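Local coordinates for phospholyase (Arthrobacter aurescens, PDB 5G4I), which is a pyridoxal-phosphate-dependent phospholyase, a homologue of the class III transaminases, that eliminates phosphate from its substrate, at residues 69-72 and 73-76; 401-405 and 406-410. All coordinates share one frame; numbering follows the deposited sequence.

Contact 1: residues 69-72 and 73-76; sequences HANP and AVAD
Asn71 caps the first turn of helix 72-82 through its side-chain amide: OD1 accepts from Val74 N at 3.1 Å, the N-H well aimed (162°) though from a position tilted out of the amide plane. CG stands trans to the backbone N and beside the carbonyl carbon (chi1 -179°), which carries OD1 forward to the Val74 N-H, the N-cap arrangement. Two backbone bonds from i+4 to i open the helix, Ala75 N donating to Asn71 O at 3.2 Å and Asp76 N to Pro72 O at 2.9 Å. Pro72, with no N-H to offer, takes the first helical position. Packing is slight: the Val74 CG2 methyl lies 3.7 Å from Asn71 OD1, the side chains crossing at about a right angle. Asn71 ND2 donates to Val67 O, so both ends of the amide are used, and an alanine here would probably leave Val74 N and Val67 O without these partners and the helix start less fixed. Asp76 OD1 is hydrogen-bonded to Tyr79 OH of the second subunit, and Ala75 packs on Leu83 of that chain. Val74 rests on Ala324 and Val325, and Asn71 on Tyr328, so helix 72-82 starts between helix 316-331 and the dimer partner.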
loop_
_atom_site.group_PDB
_atom_site.type_symbol
_atom_site.label_atom_id
_atom_site.label_comp_id
_atom_site.label_asym_id
_atom_site.label_seq_id
_atom_site.Cartn_x
_atom_site.Cartn_y
_atom_site.Cartn_z
ATOM N N HIS A 69 14.614 17.652 1.054
ATOM C CA HIS A 69 14.125 17.530 2.422
ATOM C C HIS A 69 13.411 18.802 2.937
ATOM O O HIS A 69 13.893 19.935 2.703
ATOM C CB HIS A 69 15.316 17.221 3.373
ATOM C CG HIS A 69 16.017 15.958 3.036
ATOM N ND1 HIS A 69 15.472 14.719 3.276
ATOM C CD2 HIS A 69 17.225 15.722 2.438
ATOM C CE1 HIS A 69 16.314 13.786 2.849
ATOM N NE2 HIS A 69 17.391 14.377 2.339
ATOM N N ALA A 70 12.256 18.584 3.605
ATOM C CA ALA A 70 11.502 19.701 4.181
ATOM C C ALA A 70 11.004 20.781 3.219
ATOM O O ALA A 70 10.817 21.925 3.570
ATOM C CB ALA A 70 12.288 20.342 5.401
ATOM N N ASN A 71 10.799 20.359 1.946
ATOM C CA ASN A 71 10.359 21.283 0.943
ATOM C C ASN A 71 9.077 21.991 1.426
ATOM O O ASN A 71 8.025 21.339 1.721
ATOM C CB ASN A 71 10.088 20.557 -0.414
ATOM C CG ASN A 71 9.655 21.493 -1.505
ATOM O OD1 ASN A 71 8.550 22.127 -1.411
ATOM N ND2 ASN A 71 10.490 21.608 -2.572
ATOM N N PRO A 72 9.109 23.341 1.489
ATOM C CA PRO A 72 7.955 24.014 2.086
ATOM C C PRO A 72 6.732 24.139 1.233
ATOM O O PRO A 72 5.598 24.241 1.787
ATOM C CB PRO A 72 8.524 25.397 2.517
ATOM C CG PRO A 72 9.698 25.615 1.596
ATOM C CD PRO A 72 10.280 24.234 1.309
ATOM N N ALA A 73 6.881 24.155 -0.077
ATOM C CA ALA A 73 5.692 24.125 -0.935
ATOM C C ALA A 73 4.907 22.831 -0.800
ATOM O O ALA A 73 3.623 22.821 -0.807
ATOM C CB ALA A 73 6.084 24.275 -2.379
ATOM N N VAL A 74 5.610 21.690 -0.691
ATOM C CA VAL A 74 4.894 20.438 -0.458
ATOM C C VAL A 74 4.208 20.382 0.919
ATOM O O VAL A 74 3.053 20.024 1.053
ATOM C CB VAL A 74 5.847 19.182 -0.647
ATOM C CG1 VAL A 74 5.099 17.887 -0.372
ATOM C CG2 VAL A 74 6.413 19.147 -2.062
ATOM N N ALA A 75 4.914 20.848 1.943
ATOM C CA ALA A 75 4.360 20.853 3.283
ATOM C C ALA A 75 3.092 21.742 3.365
ATOM O O ALA A 75 2.074 21.334 3.944
ATOM C CB ALA A 75 5.381 21.376 4.287
ATOM N N ASP A 76 3.163 22.946 2.765
ATOM C CA ASP A 76 2.027 23.879 2.771
ATOM C C ASP A 76 0.827 23.286 2.033
ATOM O O ASP A 76 -0.364 23.400 2.461
ATOM C CB ASP A 76 2.440 25.228 2.147
ATOM C CG ASP A 76 3.345 25.997 3.039
ATOM O OD1 ASP A 76 3.531 25.735 4.243
ATOM O OD2 ASP A 76 3.925 26.954 2.539
#

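Contact 2: residues 401-405 and 406-410; sequences ISRVG and PHDNV
Val404 and Val410 pair through both backbone groups: Val404 N gives to Val410 O at 2.9 Å, and Val410 N returns a bond of 3.1 Å to Val404 O. Val410 O takes a further, weaker contact from Arg403 CA, a CA-H...O approach of 3.1 Å. On the face that the two valines share, Val404 CG2 meets Val410 CB at 4.0 Å. This antiparallel hydrogen-bonded pair closes a beta-hairpin between strands 399-404 and 410-413, whose connection holds a type I turn from Gly405 to Asp408. Asp408 N donates to Gly405 O at 3.0 Å, reaching it from above the carbonyl plane. Asp408, last residue of the turn, takes a left-handed backbone conformation (phi 58°). Arg403 NH1 donates to Asp408 O at 3.0 Å, in the carbonyl plane but with the oxygen somewhat out of the guanidinium plane. The Asp408 carboxylate is stacked over one face of the guanidinium, offset toward its rim, the two planes 14° apart. Arg403 NE and Asp408 OD1 are 3.5 Å apart, a purely electrostatic salt bridge, the oxygen sitting well off the guanidinium plane. CG of Arg403 sits between the backbone N and the carbonyl carbon (chi1 56°); from there the chain runs extended to NE, packed on Thr387 and Ile391 of helix 384-396. Asn409 ND2 donates to Ile373 O on the adjoining strand, and a backbone bond joins the same residues.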
loop_
_atom_site.group_PDB
_atom_site.type_symbol
_atom_site.label_atom_id
_atom_site.label_comp_id
_atom_site.label_asym_id
_atom_site.label_seq_id
_atom_site.Cartn_x
_atom_site.Cartn_y
_atom_site.Cartn_z
ATOM N N ILE A 401 26.287 7.869 0.430
ATOM C CA ILE A 401 26.182 7.061 -0.757
ATOM C C ILE A 401 25.932 5.569 -0.383
ATOM O O ILE A 401 25.958 5.214 0.801
ATOM C CB ILE A 401 27.409 7.237 -1.679
ATOM C CG1 ILE A 401 28.706 6.748 -1.005
ATOM C CG2 ILE A 401 27.517 8.659 -2.245
ATOM C CD1 ILE A 401 29.835 6.542 -1.969
ATOM N N SER A 402 25.674 4.761 -1.347
ATOM C CA SER A 402 25.442 3.328 -1.135
ATOM C C SER A 402 26.049 2.486 -2.282
ATOM O O SER A 402 26.910 2.903 -3.066
ATOM C CB SER A 402 23.956 3.026 -0.947
ATOM O OG SER A 402 23.808 1.752 -0.260
ATOM N N ARG A 403 25.596 1.219 -2.404
ATOM C CA ARG A 403 26.022 0.316 -3.499
ATOM C C ARG A 403 24.926 -0.607 -3.994
ATOM O O ARG A 403 23.893 -0.781 -3.273
ATOM C CB ARG A 403 27.221 -0.542 -3.077
ATOM C CG ARG A 403 26.953 -1.347 -1.827
ATOM C CD ARG A 403 28.089 -2.354 -1.510
ATOM N NE ARG A 403 27.983 -2.916 -0.150
ATOM C CZ ARG A 403 28.925 -3.723 0.391
ATOM N NH1 ARG A 403 30.018 -4.137 -0.329
ATOM N NH2 ARG A 403 28.799 -4.120 1.657
ATOM N N VAL A 404 25.132 -1.168 -5.167
ATOM C CA VAL A 404 24.211 -2.095 -5.803
ATOM C C VAL A 404 24.987 -3.187 -6.513
ATOM O O VAL A 404 26.203 -3.090 -6.716
ATOM C CB VAL A 404 23.264 -1.404 -6.875
ATOM C CG1 VAL A 404 22.166 -0.667 -6.220
ATOM C CG2 VAL A 404 23.950 -0.572 -7.887
ATOM N N GLY A 405 24.256 -4.165 -7.066
ATOM C CA GLY A 405 24.762 -5.172 -7.977
ATOM C C GLY A 405 24.948 -6.570 -7.340
ATOM O O GLY A 405 25.178 -6.645 -6.122
ATOM N N PRO A 406 24.993 -7.601 -8.206
ATOM C CA PRO A 406 25.136 -8.973 -7.713
ATOM C C PRO A 406 26.490 -9.282 -7.054
ATOM O O PRO A 406 26.578 -10.210 -6.183
ATOM C CB PRO A 406 24.934 -9.784 -8.970
ATOM C CG PRO A 406 25.248 -8.910 -10.102
ATOM C CD PRO A 406 24.783 -7.559 -9.647
ATOM N N HIS A 407 27.513 -8.492 -7.346
ATOM C CA HIS A 407 28.795 -8.640 -6.662
ATOM C C HIS A 407 29.045 -7.566 -5.623
ATOM O O HIS A 407 30.158 -7.418 -5.094
ATOM C CB HIS A 407 29.913 -8.696 -7.680
ATOM C CG HIS A 407 29.684 -9.682 -8.793
ATOM N ND1 HIS A 407 29.618 -11.047 -8.568
ATOM C CD2 HIS A 407 29.472 -9.507 -10.117
ATOM C CE1 HIS A 407 29.379 -11.661 -9.715
ATOM N NE2 HIS A 407 29.288 -10.752 -10.665
ATOM N N ASP A 408 28.028 -6.740 -5.283
ATOM C CA ASP A 408 28.096 -5.789 -4.197
ATOM C C ASP A 408 29.255 -4.777 -4.349
ATOM O O ASP A 408 29.836 -4.308 -3.333
ATOM C CB ASP A 408 28.192 -6.543 -2.844
ATOM C CG ASP A 408 27.118 -6.190 -1.900
ATOM O OD1 ASP A 408 26.304 -5.240 -2.132
ATOM O OD2 ASP A 408 27.092 -6.882 -0.885
ATOM N N ASN A 409 29.504 -4.369 -5.587
ATOM C CA ASN A 409 30.657 -3.509 -5.907
ATOM C C ASN A 409 30.392 -2.314 -6.806
ATOM O O ASN A 409 31.335 -1.738 -7.344
ATOM C CB ASN A 409 31.783 -4.363 -6.508
ATOM C CG ASN A 409 31.490 -4.775 -7.923
ATOM O OD1 ASN A 409 30.394 -5.300 -8.186
ATOM N ND2 ASN A 409 32.386 -4.586 -8.831
ATOM N N VAL A 410 29.099 -1.980 -7.063
ATOM C CA VAL A 410 28.805 -0.782 -7.880
ATOM C C VAL A 410 28.392 0.343 -6.946
ATOM O O VAL A 410 27.374 0.278 -6.274
ATOM C CB VAL A 410 27.754 -1.057 -8.947
ATOM C CG1 VAL A 410 27.478 0.214 -9.754
ATOM C CG2 VAL A 410 28.125 -2.225 -9.839
#

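From the N terminus, the chain leaves strand 56-59 and reaches contact 1, where a loop turns into helix 72-82 beside the second subunit. More than 300 residues later, contact 2 closes the short hairpin between strands 399-404 and 410-413. The two are in series, neither enclosing nor crossing the other; their centres are 31 Å apart and their nearest atoms about 11 Å, without touching. Strand 56-59 lies next to strand 399-404 in the same mixed sheet, so contact 1 follows, by way of a loop, a strand that neighbours the first strand of contact 2's hairpin. Contact 1 faces the dimer partner, whereas Val404 in contact 2 has its side chain about 9 Å from a bound pyridoxal phosphate.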